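Local coordinates for N-acetyltransferase domain-containing protein (Xanthomonas campestris pv. campestris, PDB 2OZH), which probably transfers an acyl group, most likely acetyl from acetyl-coenzyme A as in other GNAT-family enzymes, to an acceptor that is not known, at residues P3-V7 and R84-L90; W29-P34 and G138-T142; Y66-L72 and L103-A109. All coordinates share one frame; numbering follows the deposited sequence.

Interaction 1. Residues P3-V7 and R84-L90; sequences PHVHV and RGYSKAL. With SO4 (sulfate ion), chain B.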
loop_
_atom_site.group_PDB
_atom_site.type_symbol
_atom_site.label_atom_id
_atom_site.label_comp_id
_atom_site.label_asym_id
_atom_site.label_seq_id
_atom_site.Cartn_x
_atom_site.Cartn_y
_atom_site.Cartn_z
ATOM N N PRO A 3 7.171 14.421 25.980
ATOM C CA PRO A 3 7.800 13.108 26.039
ATOM C C PRO A 3 9.267 13.157 25.729
ATOM O O PRO A 3 9.706 13.939 24.889
ATOM C CB PRO A 3 7.089 12.325 24.922
ATOM C CG PRO A 3 6.677 13.308 23.970
ATOM C CD PRO A 3 6.309 14.539 24.789
ATOM N N HIS A 4 10.034 12.306 26.383
ATOM C CA HIS A 4 11.393 12.092 25.965
ATOM C C HIS A 4 11.346 10.736 25.245
ATOM O O HIS A 4 11.418 9.707 25.889
ATOM C CB HIS A 4 12.310 12.081 27.191
ATOM C CG HIS A 4 12.068 13.221 28.139
ATOM N ND1 HIS A 4 11.663 14.474 27.723
ATOM C CD2 HIS A 4 12.180 13.291 29.487
ATOM C CE1 HIS A 4 11.535 15.263 28.776
ATOM N NE2 HIS A 4 11.849 14.572 29.858
ATOM N N VAL A 5 11.198 10.762 23.926
ATOM C CA VAL A 5 11.155 9.518 23.126
ATOM C C VAL A 5 11.979 9.669 21.883
ATOM O O VAL A 5 11.928 10.686 21.197
ATOM C CB VAL A 5 9.692 9.096 22.775
ATOM C CG1 VAL A 5 9.002 10.176 21.920
ATOM C CG2 VAL A 5 9.597 7.755 22.111
ATOM N N HIS A 6 12.707 8.616 21.525
ATOM C CA HIS A 6 13.471 8.645 20.308
ATOM C C HIS A 6 12.659 7.994 19.204
ATOM O O HIS A 6 12.147 6.881 19.386
ATOM C CB HIS A 6 14.736 7.800 20.472
ATOM C CG HIS A 6 15.644 8.262 21.547
ATOM N ND1 HIS A 6 16.405 9.405 21.434
ATOM C CD2 HIS A 6 15.935 7.730 22.753
ATOM C CE1 HIS A 6 17.121 9.550 22.535
ATOM N NE2 HIS A 6 16.846 8.554 23.357
ATOM N N VAL A 7 12.559 8.634 18.027
ATOM C CA VAL A 7 11.841 8.087 16.895
ATOM C C VAL A 7 12.860 7.795 15.818
ATOM O O VAL A 7 13.678 8.664 15.465
ATOM C CB VAL A 7 10.748 9.051 16.351
ATOM C CG1 VAL A 7 10.062 8.415 15.167
ATOM C CG2 VAL A 7 9.717 9.327 17.475
ATOM N N ARG A 84 1.691 9.589 27.089
ATOM C CA ARG A 84 2.905 10.369 27.152
ATOM C C ARG A 84 3.257 11.060 25.854
ATOM O O ARG A 84 4.316 11.635 25.734
ATOM C CB ARG A 84 4.061 9.483 27.616
ATOM C CG ARG A 84 3.887 9.009 29.015
ATOM C CD ARG A 84 4.949 7.999 29.380
ATOM N NE ARG A 84 4.968 7.611 30.788
ATOM C CZ ARG A 84 5.784 8.128 31.714
ATOM N NH1 ARG A 84 6.655 9.095 31.427
ATOM N NH2 ARG A 84 5.710 7.670 32.960
ATOM N N GLY A 85 2.403 10.964 24.851
ATOM C CA GLY A 85 2.644 11.565 23.571
ATOM C C GLY A 85 3.420 10.725 22.589
ATOM O O GLY A 85 3.795 11.243 21.519
ATOM N N TYR A 86 3.646 9.449 22.904
ATOM C CA TYR A 86 4.453 8.614 21.990
ATOM C C TYR A 86 3.741 8.326 20.658
ATOM O O TYR A 86 4.415 8.355 19.604
ATOM C CB TYR A 86 4.908 7.337 22.704
ATOM C CG TYR A 86 5.721 7.526 23.958
ATOM C CD1 TYR A 86 6.340 8.750 24.260
ATOM C CD2 TYR A 86 5.924 6.491 24.839
ATOM C CE1 TYR A 86 7.067 8.909 25.412
ATOM C CE2 TYR A 86 6.667 6.639 25.979
ATOM C CZ TYR A 86 7.248 7.864 26.272
ATOM O OH TYR A 86 7.958 7.976 27.414
ATOM N N SER A 87 2.417 8.119 20.640
ATOM C CA SER A 87 1.669 7.941 19.364
ATOM C C SER A 87 1.830 9.156 18.490
ATOM O O SER A 87 2.094 9.062 17.276
ATOM C CB SER A 87 0.152 7.726 19.572
ATOM O OG SER A 87 -0.137 6.414 19.993
ATOM N N LYS A 88 1.628 10.330 19.088
ATOM C CA LYS A 88 1.724 11.574 18.378
ATOM C C LYS A 88 3.142 11.764 17.862
ATOM O O LYS A 88 3.328 12.261 16.779
ATOM C CB LYS A 88 1.327 12.771 19.278
ATOM C CG LYS A 88 1.606 14.165 18.629
ATOM C CD LYS A 88 1.392 15.351 19.579
ATOM C CE LYS A 88 1.372 16.678 18.828
ATOM N NZ LYS A 88 2.765 17.154 18.558
ATOM N N ALA A 89 4.147 11.380 18.646
ATOM C CA ALA A 89 5.524 11.554 18.188
ATOM C C ALA A 89 5.742 10.743 16.911
ATOM O O ALA A 89 6.368 11.205 15.935
ATOM C CB ALA A 89 6.533 11.152 19.270
ATOM N N LEU A 90 5.219 9.525 16.899
ATOM C CA LEU A 90 5.392 8.718 15.719
ATOM C C LEU A 90 4.567 9.246 14.540
ATOM O O LEU A 90 5.061 9.299 13.418
ATOM C CB LEU A 90 5.133 7.241 16.027
ATOM C CG LEU A 90 6.342 6.430 16.503
ATOM C CD1 LEU A 90 6.877 6.926 17.824
ATOM C CD2 LEU A 90 6.034 4.996 16.595
HETATM S S SO4 B . -0.728 7.704 23.317
HETATM O O1 SO4 B . -1.569 8.884 23.346
HETATM O O2 SO4 B . -1.372 6.863 22.307
HETATM O O3 SO4 B . 0.499 8.290 22.890
HETATM O O4 SO4 B . -0.785 6.926 24.546
HETATM O O HOH W 1 9.784 9.745 27.975
#
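Pro3 and Val5 close on the ring of Tyr86 from two directions. Pro3 brings CB up to the ring edge, in its plane, 3.5 Å from Tyr86 CE1, while Val5 hangs CG2 over one face near the rim; Arg84 CB lies over the opposite face. With its CG beside the backbone N (chi1 -58°), Tyr86 leans its ring toward residues 3-5. Further along, Val5 CG1 sits 3.8 Å from Ala89 CB, and Val7 CG2 meets Leu90 CD1 in the conformer modelled here. This apolar side is the tight one, and Val52 of the neighbouring strand closes on Val5 and Tyr86.

The other side is loose and wet. His4 turns its side chain away, and no hydrogen bond joins the segments; one water links Tyr86 OH (2.6 Å) to His4 O (2.7 Å).

At the helix start Gly85 is the N-cap, and a sulfate, probably from the crystallisation liquor, is held by Ser87 N (3.0 Å to O3), by Gly83 N and, in the conformer given, by Ser87 OG (2.7 Å to O2). A glycine-rich turn presenting N-H groups to an anion is the hallmark of the GNAT pyrophosphate-binding loop, consistent with a coenzyme A phosphate site.

Interaction 2. Residues W29-P34 and G138-T142; sequences WAKDIP and GLYST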
loop_
_atom_site.group_PDB
_atom_site.type_symbol
_atom_site.label_atom_id
_atom_site.label_comp_id
_atom_site.label_asym_id
_atom_site.label_seq_id
_atom_site.Cartn_x
_atom_site.Cartn_y
_atom_site.Cartn_z
ATOM N N TRP A 29 -5.952 -7.404 14.396
ATOM C CA TRP A 29 -5.661 -7.364 12.988
ATOM C C TRP A 29 -4.480 -8.248 12.616
ATOM O O TRP A 29 -4.341 -8.652 11.484
ATOM C CB TRP A 29 -5.411 -5.917 12.489
ATOM C CG TRP A 29 -4.149 -5.262 13.020
ATOM C CD1 TRP A 29 -2.905 -5.405 12.512
ATOM C CD2 TRP A 29 -4.021 -4.406 14.151
ATOM N NE1 TRP A 29 -1.990 -4.660 13.234
ATOM C CE2 TRP A 29 -2.649 -4.057 14.262
ATOM C CE3 TRP A 29 -4.920 -3.893 15.099
ATOM C CZ2 TRP A 29 -2.168 -3.203 15.262
ATOM C CZ3 TRP A 29 -4.424 -3.051 16.092
ATOM C CH2 TRP A 29 -3.079 -2.713 16.155
ATOM N N ALA A 30 -3.613 -8.559 13.570
ATOM C CA ALA A 30 -2.469 -9.398 13.276
ATOM C C ALA A 30 -2.379 -10.590 14.198
ATOM O O ALA A 30 -1.324 -11.197 14.335
ATOM C CB ALA A 30 -1.184 -8.576 13.317
ATOM N N LYS A 31 -3.503 -10.975 14.808
ATOM C CA LYS A 31 -3.546 -12.129 15.692
ATOM C C LYS A 31 -2.886 -13.342 15.041
ATOM O O LYS A 31 -3.227 -13.715 13.899
ATOM C CB LYS A 31 -5.002 -12.482 16.078
ATOM C CG LYS A 31 -5.105 -13.608 17.098
ATOM C CD LYS A 31 -6.563 -13.965 17.425
ATOM C CE LYS A 31 -6.635 -15.203 18.304
ATOM N NZ LYS A 31 -8.042 -15.503 18.731
ATOM N N ASP A 32 -1.950 -13.957 15.763
ATOM C CA ASP A 32 -1.263 -15.181 15.352
ATOM C C ASP A 32 -0.321 -15.010 14.159
ATOM O O ASP A 32 0.160 -15.993 13.608
ATOM C CB ASP A 32 -2.257 -16.328 15.110
ATOM C CG ASP A 32 -2.921 -16.808 16.383
ATOM O OD1 ASP A 32 -2.245 -16.869 17.429
ATOM O OD2 ASP A 32 -4.129 -17.152 16.340
ATOM N N ILE A 33 0.022 -13.774 13.800
ATOM C CA ILE A 33 0.912 -13.551 12.650
ATOM C C ILE A 33 2.257 -14.269 12.883
ATOM O O ILE A 33 2.839 -14.174 13.985
ATOM C CB ILE A 33 1.133 -12.046 12.374
ATOM C CG1 ILE A 33 1.887 -11.856 11.044
ATOM C CG2 ILE A 33 1.830 -11.327 13.534
ATOM C CD1 ILE A 33 1.929 -10.447 10.553
ATOM N N PRO A 34 2.752 -15.017 11.877
ATOM C CA PRO A 34 4.077 -15.633 12.060
ATOM C C PRO A 34 5.230 -14.664 12.076
ATOM O O PRO A 34 5.191 -13.624 11.435
ATOM C CB PRO A 34 4.218 -16.584 10.859
ATOM C CG PRO A 34 2.807 -16.753 10.342
ATOM C CD PRO A 34 2.096 -15.470 10.624
ATOM N N GLY A 138 -8.505 -12.599 10.242
ATOM C CA GLY A 138 -8.316 -13.884 10.919
ATOM C C GLY A 138 -7.624 -14.944 10.066
ATOM O O GLY A 138 -7.675 -16.137 10.379
ATOM N N LEU A 139 -6.939 -14.521 9.001
ATOM C CA LEU A 139 -6.146 -15.438 8.162
ATOM C C LEU A 139 -5.140 -16.313 8.921
ATOM O O LEU A 139 -4.892 -17.447 8.561
ATOM C CB LEU A 139 -5.357 -14.620 7.119
ATOM C CG LEU A 139 -4.454 -15.366 6.128
ATOM C CD1 LEU A 139 -5.214 -16.394 5.349
ATOM C CD2 LEU A 139 -3.833 -14.371 5.190
ATOM N N TYR A 140 -4.479 -15.731 9.921
ATOM C CA TYR A 140 -3.367 -16.432 10.574
ATOM C C TYR A 140 -3.812 -17.428 11.635
ATOM O O TYR A 140 -2.996 -18.202 12.124
ATOM C CB TYR A 140 -2.380 -15.447 11.235
ATOM C CG TYR A 140 -1.964 -14.320 10.324
ATOM C CD1 TYR A 140 -1.435 -14.568 9.068
ATOM C CD2 TYR A 140 -2.113 -12.998 10.724
ATOM C CE1 TYR A 140 -1.079 -13.536 8.247
ATOM C CE2 TYR A 140 -1.758 -11.954 9.898
ATOM C CZ TYR A 140 -1.261 -12.233 8.670
ATOM O OH TYR A 140 -0.936 -11.182 7.839
ATOM N N SER A 141 -5.062 -17.344 12.039
ATOM C CA SER A 141 -5.564 -18.216 13.095
ATOM C C SER A 141 -6.069 -19.458 12.381
ATOM O O SER A 141 -7.006 -19.384 11.593
ATOM C CB SER A 141 -6.639 -17.494 13.870
ATOM O OG SER A 141 -6.063 -16.364 14.507
ATOM N N THR A 142 -5.387 -20.575 12.613
ATOM C CA THR A 142 -5.585 -21.781 11.806
ATOM C C THR A 142 -4.830 -21.643 10.482
ATOM O O THR A 142 -5.445 -21.493 9.421
HETATM O O HOH W 2 -6.115 -11.133 11.423
HETATM O O HOH W 3 -5.233 -13.692 12.114
HETATM O O HOH W 4 -4.713 -20.155 15.838
#
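The ring of Tyr140 is laid against the backbone and side chain of Ile33: Ile33 CA stands over one face, 4.0 Å from the ring centroid and 29° off the normal, a CH-pi contact, and Ile33 CG1 lies over the same face of the Tyr140 ring, nearer its rim. At the edge, in the ring plane, lies Lys31 O, 3.4 Å from Tyr140 CD2. The side chains of Ile33 and Tyr140 run side by side in the same direction, since Ile33 CG1 is anti to its backbone N (chi1 -171°) and carries CD1 along toward the phenol end. Pro34 crosses Tyr140 at about a right angle, with Pro34 CD near Tyr140 CD1. The second flat group, the carboxylate of Asp32, receives a hydrogen bond from Ser141 OG at 2.8 Å from OD2, on the anti side and 18° out of the carboxylate plane.

Two turns face each other here. The type II turn Ala30 to Ile33, closed by Ile33 N to Ala30 O, belongs to the connection between helices 16-26 and 35-43, the N-terminal helical pair of the GNAT fold. The type I turn Gly138 to Ser141 lies just before the C-terminal residue, after strand 131-135. Tyr140 reaches helix 35-43 directly, through Leu37, whereas Ile33 packs on both helices, through Leu23 and Val38.

Three waters bridge the polar seam between the turns. One receives a bond from Tyr140 N and donates to Lys31 O at 2.7 Å, so the carbonyl at the ring edge has a partner; another tentatively joins Gly138 N, in the conformer given, to Trp29 O, weakly at the carbonyl, and a third runs from Asp32 OD2 to a weak bond with Thr142 N. Thr68 of the second subunit packs on both Ile33 and Tyr140.

Interaction 3. Residues Y66-L72 and L103-A109; sequences YATFAYL and LRRFSLA. With EDO (1,2-ethanediol), chain E.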
loop_
_atom_site.group_PDB
_atom_site.type_symbol
_atom_site.label_atom_id
_atom_site.label_comp_id
_atom_site.label_asym_id
_atom_site.label_seq_id
_atom_site.Cartn_x
_atom_site.Cartn_y
_atom_site.Cartn_z
ATOM N N TYR A 66 6.599 5.740 -1.979
ATOM C CA TYR A 66 7.331 6.981 -1.728
ATOM C C TYR A 66 7.117 7.985 -2.840
ATOM O O TYR A 66 7.992 8.830 -3.137
ATOM C CB TYR A 66 8.833 6.715 -1.498
ATOM C CG TYR A 66 9.041 5.563 -0.553
ATOM C CD1 TYR A 66 8.496 5.572 0.722
ATOM C CD2 TYR A 66 9.692 4.414 -0.964
ATOM C CE1 TYR A 66 8.587 4.465 1.560
ATOM C CE2 TYR A 66 9.822 3.301 -0.123
ATOM C CZ TYR A 66 9.242 3.333 1.136
ATOM O OH TYR A 66 9.352 2.242 1.987
ATOM N N ALA A 67 5.940 7.918 -3.466
ATOM C CA ALA A 67 5.637 8.750 -4.617
ATOM C C ALA A 67 4.179 9.123 -4.789
ATOM O O ALA A 67 3.873 10.306 -4.977
ATOM C CB ALA A 67 6.143 8.080 -5.877
ATOM N N THR A 68 3.293 8.134 -4.702
ATOM C CA THR A 68 1.880 8.316 -4.987
ATOM C C THR A 68 0.921 7.805 -3.905
ATOM O O THR A 68 -0.185 8.307 -3.813
ATOM C CB THR A 68 1.449 7.684 -6.321
ATOM O OG1 THR A 68 1.453 6.245 -6.228
ATOM C CG2 THR A 68 2.306 8.180 -7.468
ATOM N N PHE A 69 1.335 6.803 -3.127
ATOM C CA PHE A 69 0.438 6.063 -2.257
ATOM C C PHE A 69 1.167 5.599 -1.022
ATOM O O PHE A 69 2.326 5.191 -1.094
ATOM C CB PHE A 69 -0.088 4.812 -2.976
ATOM C CG PHE A 69 -0.920 3.924 -2.085
ATOM C CD1 PHE A 69 -2.277 4.137 -1.906
ATOM C CD2 PHE A 69 -0.329 2.851 -1.411
ATOM C CE1 PHE A 69 -3.000 3.317 -1.054
ATOM C CE2 PHE A 69 -1.061 2.049 -0.580
ATOM C CZ PHE A 69 -2.400 2.278 -0.409
ATOM N N ALA A 70 0.481 5.654 0.120
ATOM C CA ALA A 70 0.967 5.007 1.342
ATOM C C ALA A 70 -0.199 4.414 2.108
ATOM O O ALA A 70 -1.315 4.922 2.046
ATOM C CB ALA A 70 1.713 5.981 2.237
ATOM N N TYR A 71 0.120 3.374 2.885
ATOM C CA TYR A 71 -0.818 2.701 3.767
ATOM C C TYR A 71 -0.178 2.611 5.146
ATOM O O TYR A 71 0.958 2.169 5.256
ATOM C CB TYR A 71 -1.145 1.284 3.231
ATOM C CG TYR A 71 -1.942 0.425 4.177
ATOM C CD1 TYR A 71 -3.290 0.634 4.390
ATOM C CD2 TYR A 71 -1.323 -0.564 4.861
ATOM C CE1 TYR A 71 -3.995 -0.180 5.308
ATOM C CE2 TYR A 71 -2.006 -1.364 5.779
ATOM C CZ TYR A 71 -3.320 -1.159 5.970
ATOM O OH TYR A 71 -3.975 -1.974 6.920
ATOM N N LEU A 72 -0.902 3.022 6.175
ATOM C CA LEU A 72 -0.460 2.984 7.563
ATOM C C LEU A 72 -1.097 1.815 8.262
ATOM O O LEU A 72 -2.285 1.608 8.190
ATOM C CB LEU A 72 -0.900 4.277 8.245
ATOM C CG LEU A 72 -0.571 4.443 9.728
ATOM C CD1 LEU A 72 0.946 4.577 9.929
ATOM C CD2 LEU A 72 -1.337 5.625 10.338
ATOM N N LEU A 103 1.849 12.866 -1.500
ATOM C CA LEU A 103 1.175 11.674 -1.934
ATOM C C LEU A 103 -0.255 11.964 -2.327
ATOM O O LEU A 103 -0.925 12.768 -1.666
ATOM C CB LEU A 103 1.174 10.650 -0.784
ATOM C CG LEU A 103 2.522 10.220 -0.214
ATOM C CD1 LEU A 103 2.325 9.255 0.933
ATOM C CD2 LEU A 103 3.404 9.566 -1.281
ATOM N N ARG A 104 -0.736 11.281 -3.344
ATOM C CA ARG A 104 -2.113 11.392 -3.773
ATOM C C ARG A 104 -3.057 10.787 -2.747
ATOM O O ARG A 104 -4.137 11.332 -2.466
ATOM C CB ARG A 104 -2.272 10.683 -5.108
ATOM C CG ARG A 104 -3.558 11.004 -5.745
ATOM C CD ARG A 104 -3.410 10.886 -7.231
ATOM N NE ARG A 104 -4.739 11.034 -7.748
ATOM C CZ ARG A 104 -5.641 10.060 -7.671
ATOM N NH1 ARG A 104 -5.315 8.873 -7.160
ATOM N NH2 ARG A 104 -6.846 10.264 -8.128
ATOM N N ARG A 105 -2.662 9.634 -2.187
ATOM C CA ARG A 105 -3.516 8.919 -1.243
ATOM C C ARG A 105 -2.700 8.296 -0.132
ATOM O O ARG A 105 -1.707 7.593 -0.402
ATOM C CB ARG A 105 -4.291 7.811 -1.948
ATOM C CG ARG A 105 -5.482 7.313 -1.103
ATOM C CD ARG A 105 -6.112 6.069 -1.640
ATOM N NE ARG A 105 -6.542 6.128 -3.030
ATOM C CZ ARG A 105 -7.793 6.114 -3.485
ATOM N NH1 ARG A 105 -8.882 6.137 -2.709
ATOM N NH2 ARG A 105 -7.930 6.065 -4.784
ATOM N N PHE A 106 -3.148 8.525 1.093
ATOM C CA PHE A 106 -2.593 7.876 2.291
ATOM C C PHE A 106 -3.803 7.214 2.947
ATOM O O PHE A 106 -4.762 7.905 3.312
ATOM C CB PHE A 106 -1.946 8.911 3.206
ATOM C CG PHE A 106 -0.837 8.397 4.080
ATOM C CD1 PHE A 106 -0.865 7.133 4.638
ATOM C CD2 PHE A 106 0.233 9.224 4.342
ATOM C CE1 PHE A 106 0.190 6.692 5.425
ATOM C CE2 PHE A 106 1.287 8.816 5.121
ATOM C CZ PHE A 106 1.253 7.555 5.696
ATOM N N SER A 107 -3.770 5.896 3.057
ATOM C CA SER A 107 -4.913 5.109 3.530
ATOM C C SER A 107 -4.626 4.386 4.842
ATOM O O SER A 107 -3.480 4.104 5.162
ATOM C CB SER A 107 -5.252 4.047 2.487
ATOM O OG SER A 107 -5.601 4.641 1.235
ATOM N N LEU A 108 -5.693 4.086 5.571
ATOM C CA LEU A 108 -5.601 3.278 6.790
ATOM C C LEU A 108 -6.974 2.664 7.063
ATOM O O LEU A 108 -7.966 3.091 6.490
ATOM C CB LEU A 108 -5.134 4.116 7.967
ATOM C CG LEU A 108 -6.009 5.262 8.446
ATOM C CD1 LEU A 108 -7.180 4.746 9.308
ATOM C CD2 LEU A 108 -5.153 6.262 9.234
ATOM N N ALA A 109 -6.992 1.662 7.945
ATOM C CA ALA A 109 -8.243 1.116 8.497
ATOM C C ALA A 109 -8.168 1.139 10.010
ATOM O O ALA A 109 -7.133 0.742 10.546
ATOM C CB ALA A 109 -8.428 -0.286 8.028
HETATM C C1 EDO E . -3.035 2.264 12.276
HETATM O O1 EDO E . -2.530 0.959 12.620
HETATM C C2 EDO E . -4.338 2.172 11.537
HETATM O O2 EDO E . -5.394 1.734 12.396
HETATM O O HOH W 5 -4.475 0.299 8.758
#
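Ala70 uses both its backbone polar groups to bind the parallel strand: its N donates to Arg105 O (3.0 Å), lying in that carbonyl's plane, and its O takes Ser107 N at 2.8 Å. Leu72 N continues the pattern onto Ser107 O at 3.0 Å. At the start of the pair Thr68 O accepts twice, from Arg105 N (3.2 Å) and, weakly, from Arg104 N. Arg105 O also receives a CA-H from Phe69.

Past Leu72 the pattern changes. Leu72 O and Ala109 N are joined by a water that donates to the former (2.6 Å), accepts from the latter (3.0 Å) and makes a weak hydrogen bond with Tyr71 OH. Ala109 O takes a hydrogen bond from O2 of an ethanediol, probably from the crystallisation liquor; the molecule also bonds Val75 N.

Ala70 CB sits squarely over the ring centre of Phe106, 12° off the normal. On the face carrying Phe69, Tyr71 and Ser107, Arg105 turns its charged end to Glu133 of the second subunit. Thr68 OG1 bonds Asp65 of its own chain and Arg61 of the second subunit. Residues 105-109 also pair antiparallel with a strand of that subunit, extending the sheet across the interface. Strands 69-77 and 105-109, joined through helix 86-96, make a beta-alpha-beta unit; their opening to water and ethanediol resembles the splayed parallel strands that receive acetyl-coenzyme A in the GNAT fold.

From the N terminus, residues 3-7 wait for 84-90: interaction 1 closes a loop that takes in the first two helices and the strands through 69-77, and sets the edge strand 6-8 against helix 86-96. Residues 29-34 wait longest, until the last residues of the chain, so interaction 2 crosses interaction 1 and ties the helical connection to the C-terminal tail on the opposite side of the chain's centre, about 28 Å away between contact centres. Interaction 3 spans the helix 86-96 crossover; it crosses interaction 1 but nests within interaction 2. Interactions 1 and 3 reach the same sheet, whereas 2 and 3 both touch the second subunit.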